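Local coordinates for CBS domain protein (PDB 2EF7), which is of unknown function but carries a pair of CBS domains, modules that in many related proteins bind adenosine-containing ligands and regulate activity, at residues G112-S115 with I116-T120; E3-V6 with K7-M10. One frame throughout, in Å; residues are numbered along the deposited sequence.

Contact 1 (G112-S115 with I116-T120); sequences GIIS and IRDIT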
# COMPACT_ATOMS: atom_id res chain seq x y z
N GLY A 112 20.09 10.52 -5.11
CA GLY A 112 18.67 10.22 -5.04
C GLY A 112 18.16 10.05 -3.62
O GLY A 112 18.85 10.37 -2.65
N ILE A 113 16.94 9.52 -3.51
CA ILE A 113 16.27 9.27 -2.24
C ILE A 113 15.62 7.90 -2.31
O ILE A 113 14.96 7.59 -3.31
CB ILE A 113 15.14 10.31 -1.98
CG1 ILE A 113 15.74 11.70 -1.77
CG2 ILE A 113 14.31 9.90 -0.77
CD1 ILE A 113 16.69 11.77 -0.61
N ILE A 114 15.81 7.08 -1.28
CA ILE A 114 15.23 5.74 -1.21
C ILE A 114 14.32 5.68 0.01
O ILE A 114 14.67 6.16 1.08
CB ILE A 114 16.34 4.63 -1.07
CG1 ILE A 114 15.70 3.24 -1.11
CG2 ILE A 114 17.10 4.77 0.23
CD1 ILE A 114 15.78 2.57 -2.46
N SER A 115 13.13 5.10 -0.15
CA SER A 115 12.18 5.02 0.95
C SER A 115 11.84 3.59 1.31
O SER A 115 12.07 2.66 0.53
CB SER A 115 10.89 5.76 0.60
OG SER A 115 10.12 4.99 -0.31
N ILE A 116 11.27 3.41 2.50
CA ILE A 116 10.88 2.10 2.97
C ILE A 116 9.94 1.41 1.98
O ILE A 116 9.95 0.19 1.85
CB ILE A 116 10.20 2.20 4.36
CG1 ILE A 116 9.97 0.80 4.92
CG2 ILE A 116 8.89 2.97 4.24
CD1 ILE A 116 11.26 0.05 5.20
N ARG A 117 9.13 2.20 1.27
CA ARG A 117 8.22 1.62 0.28
C ARG A 117 9.00 1.09 -0.91
O ARG A 117 8.59 0.12 -1.55
CB ARG A 117 7.19 2.64 -0.19
CG ARG A 117 6.23 3.12 0.88
CD ARG A 117 5.63 1.96 1.68
NE ARG A 117 4.59 2.41 2.60
CZ ARG A 117 4.20 1.74 3.68
NH1 ARG A 117 4.77 0.58 3.99
NH2 ARG A 117 3.24 2.23 4.45
N ASP A 118 10.12 1.75 -1.22
CA ASP A 118 10.95 1.31 -2.34
C ASP A 118 11.52 -0.07 -1.98
O ASP A 118 11.67 -0.93 -2.84
CB ASP A 118 12.11 2.27 -2.59
CG ASP A 118 11.66 3.59 -3.18
OD1 ASP A 118 10.86 3.58 -4.15
OD2 ASP A 118 12.11 4.65 -2.68
N ILE A 119 11.83 -0.25 -0.70
CA ILE A 119 12.39 -1.50 -0.21
C ILE A 119 11.42 -2.68 -0.33
O ILE A 119 11.79 -3.75 -0.82
CB ILE A 119 12.86 -1.36 1.25
CG1 ILE A 119 13.99 -0.31 1.30
CG2 ILE A 119 13.34 -2.71 1.79
CD1 ILE A 119 14.58 -0.10 2.68
N THR A 120 10.18 -2.49 0.10
CA THR A 120 9.19 -3.57 -0.00
C THR A 120 8.85 -3.87 -1.46
O THR A 120 8.53 -5.01 -1.80
CB THR A 120 7.90 -3.22 0.75
OG1 THR A 120 7.44 -1.93 0.36
CG2 THR A 120 8.14 -3.26 2.25
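A capping box between Ser115 and Asp118 starts helix 116-126 directly off the end of strand 110-115, within the second CBS domain. The axes of the short segments 112-115 and 116-120 make an angle of 67° and pass 5.5 Å apart at their closest. Ser115 immediately precedes the helix, and its OG accepts weakly from Asp118 N and from Arg117 N, each at 3.4 Å, which marks it as the N-cap. The strong half of the box is Ser115 N to Asp118 OD2 at 2.8 Å, with an N-H...O angle of 157°; the carboxylate oxygen is met on its anti side. The same OG also makes a weak bond to OD2. With CG anti to the carbonyl carbon (chi1 -71°), Asp118 brings OD2 within hydrogen-bonding distance of Ser115 N; its OD1 meanwhile forms a salt bridge with Arg121. An alanine here, with no carboxylate, would probably leave Ser115 N without its acceptor and Arg121 without its salt-bridge partner. Ile114 turns its CD1 onto Asp118 CB at 3.7 Å, while its side chain also packs on Met93 of helix 86-96. The first full helical bond then follows, Ile119 N to Ser115 O at 3.2 Å, in the carbonyl plane.

Contact 2 (E3-V6 with K7-M10); sequences EEIV and KEYM
The Tyr9 ring stands beside two overlapping beta turns in the N-terminal loop ahead of strand 16-18, and is met at its edge by both partners from residues 3-6: Ile5 O lies in its plane, 3.9 Å from CD2, and Glu4 OE2 sits near that plane beside the hydroxyl. Neither segment lays a group over a ring face; the side chain of Tyr9 packs on Ile86 of helix 86-96 and Ala122 of helix 116-126. Glu4 OE2 lies 2.8 Å from Tyr9 OH, in hydrogen-bonding reach, and the carboxylate and ring planes stand 68° apart. The Glu4 chain reaches the hydroxyl because it bends at CG (chi2 -79°), which carries CD past the CE2 side of the ring. Asp125 OD1 is a second acceptor at the same hydroxyl, so the phenol has two carboxylates within reach.

The turns themselves rest on backbone bonds. Glu8 N donates to Ile5 O at 3.0 Å, closing the first, and Tyr9 N donates to Val6 O at 2.8 Å, closing the second. Met10 N shares that acceptor at 2.9 Å, giving Val6 O two donors. Ile5 and the aliphatic base of Lys7 lie side by side, pointing the same way, with Ile5 CD1 3.9 Å from Lys7 CB. Val6, which is buried, packs on Ala89 and Val103, tying the turn to the second CBS domain. Met10, a selenomethionine, also touches Val103, and it meets Val6 through an apolar contact of its CB, 4.3 Å from Val6 CG1.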
# COMPACT_ATOMS: atom_id res chain seq x y z
N GLU A 3 21.68 -9.81 -4.50
CA GLU A 3 21.03 -8.73 -3.78
C GLU A 3 20.63 -7.60 -4.73
O GLU A 3 21.37 -7.28 -5.65
CB GLU A 3 21.97 -8.16 -2.71
CG GLU A 3 22.26 -9.10 -1.54
CD GLU A 3 23.31 -8.55 -0.58
OE1 GLU A 3 24.42 -8.20 -1.06
OE2 GLU A 3 23.03 -8.45 0.64
N GLU A 4 19.46 -7.02 -4.51
CA GLU A 4 19.02 -5.88 -5.31
C GLU A 4 19.81 -4.73 -4.70
O GLU A 4 20.18 -4.81 -3.53
CB GLU A 4 17.53 -5.62 -5.09
CG GLU A 4 16.61 -6.71 -5.57
CD GLU A 4 16.39 -6.64 -7.07
OE1 GLU A 4 17.39 -6.53 -7.80
OE2 GLU A 4 15.22 -6.72 -7.50
N ILE A 5 20.09 -3.68 -5.46
CA ILE A 5 20.84 -2.56 -4.89
C ILE A 5 20.06 -1.25 -4.94
O ILE A 5 19.25 -1.03 -5.83
CB ILE A 5 22.22 -2.36 -5.59
CG1 ILE A 5 22.02 -1.90 -7.04
CG2 ILE A 5 23.01 -3.67 -5.56
CD1 ILE A 5 23.32 -1.45 -7.71
N VAL A 6 20.32 -0.39 -3.96
CA VAL A 6 19.68 0.92 -3.82
C VAL A 6 19.48 1.68 -5.14
O VAL A 6 18.39 2.15 -5.45
CB VAL A 6 20.49 1.80 -2.83
CG1 VAL A 6 19.93 3.22 -2.79
CG2 VAL A 6 20.45 1.17 -1.44
N LYS A 7 20.57 1.79 -5.90
CA LYS A 7 20.59 2.48 -7.18
C LYS A 7 19.40 2.14 -8.10
O LYS A 7 18.84 3.03 -8.74
CB LYS A 7 21.91 2.15 -7.89
CG LYS A 7 22.16 2.85 -9.21
CD LYS A 7 23.49 2.39 -9.81
CE LYS A 7 23.78 3.09 -11.13
NZ LYS A 7 23.96 4.56 -10.95
N GLU A 8 19.01 0.87 -8.14
CA GLU A 8 17.89 0.46 -9.01
C GLU A 8 16.50 0.76 -8.46
O GLU A 8 15.50 0.62 -9.18
CB GLU A 8 17.98 -1.04 -9.32
CG GLU A 8 19.21 -1.42 -10.14
CD GLU A 8 19.33 -0.60 -11.42
OE1 GLU A 8 20.35 0.13 -11.58
OE2 GLU A 8 18.39 -0.67 -12.26
N TYR A 9 16.41 1.19 -7.20
CA TYR A 9 15.09 1.46 -6.62
C TYR A 9 14.89 2.86 -6.07
O TYR A 9 13.78 3.23 -5.68
CB TYR A 9 14.78 0.43 -5.53
CG TYR A 9 14.47 -0.92 -6.11
CD1 TYR A 9 13.16 -1.27 -6.43
CD2 TYR A 9 15.49 -1.82 -6.42
CE1 TYR A 9 12.87 -2.48 -7.05
CE2 TYR A 9 15.21 -3.03 -7.04
CZ TYR A 9 13.90 -3.35 -7.35
OH TYR A 9 13.61 -4.54 -7.98
N MSE A 10 15.96 3.64 -6.02
CA MSE A 10 15.90 5.00 -5.50
C MSE A 10 15.21 5.94 -6.48
O MSE A 10 15.19 5.70 -7.68
CB MSE A 10 17.31 5.53 -5.23
CG MSE A 10 18.11 5.78 -6.51
SE MSE A 10 19.88 6.44 -6.15
CE MSE A 10 20.58 6.52 -7.96

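Overall arrangement
Contact 2 comes first along the chain, in the N-terminal loop, and contact 1 follows near the C-terminus; yet their centres lie about 9 Å apart, on the same side of the chain's centre. The two touch directly: Tyr9 O is 3.3 Å from Asp118 CG, and Ile114 CD1 is 3.7 Å from Tyr9 C. Arg121 of helix 116-126 bridges them further, being paired with Asp118 and weakly bonded to Tyr9 O. Both contacts also pack on helix 86-96 and strand 100-104. These shared neighbours are consistent with the N-terminal residues packing against the second CBS domain while the chain runs on to strand 16-18.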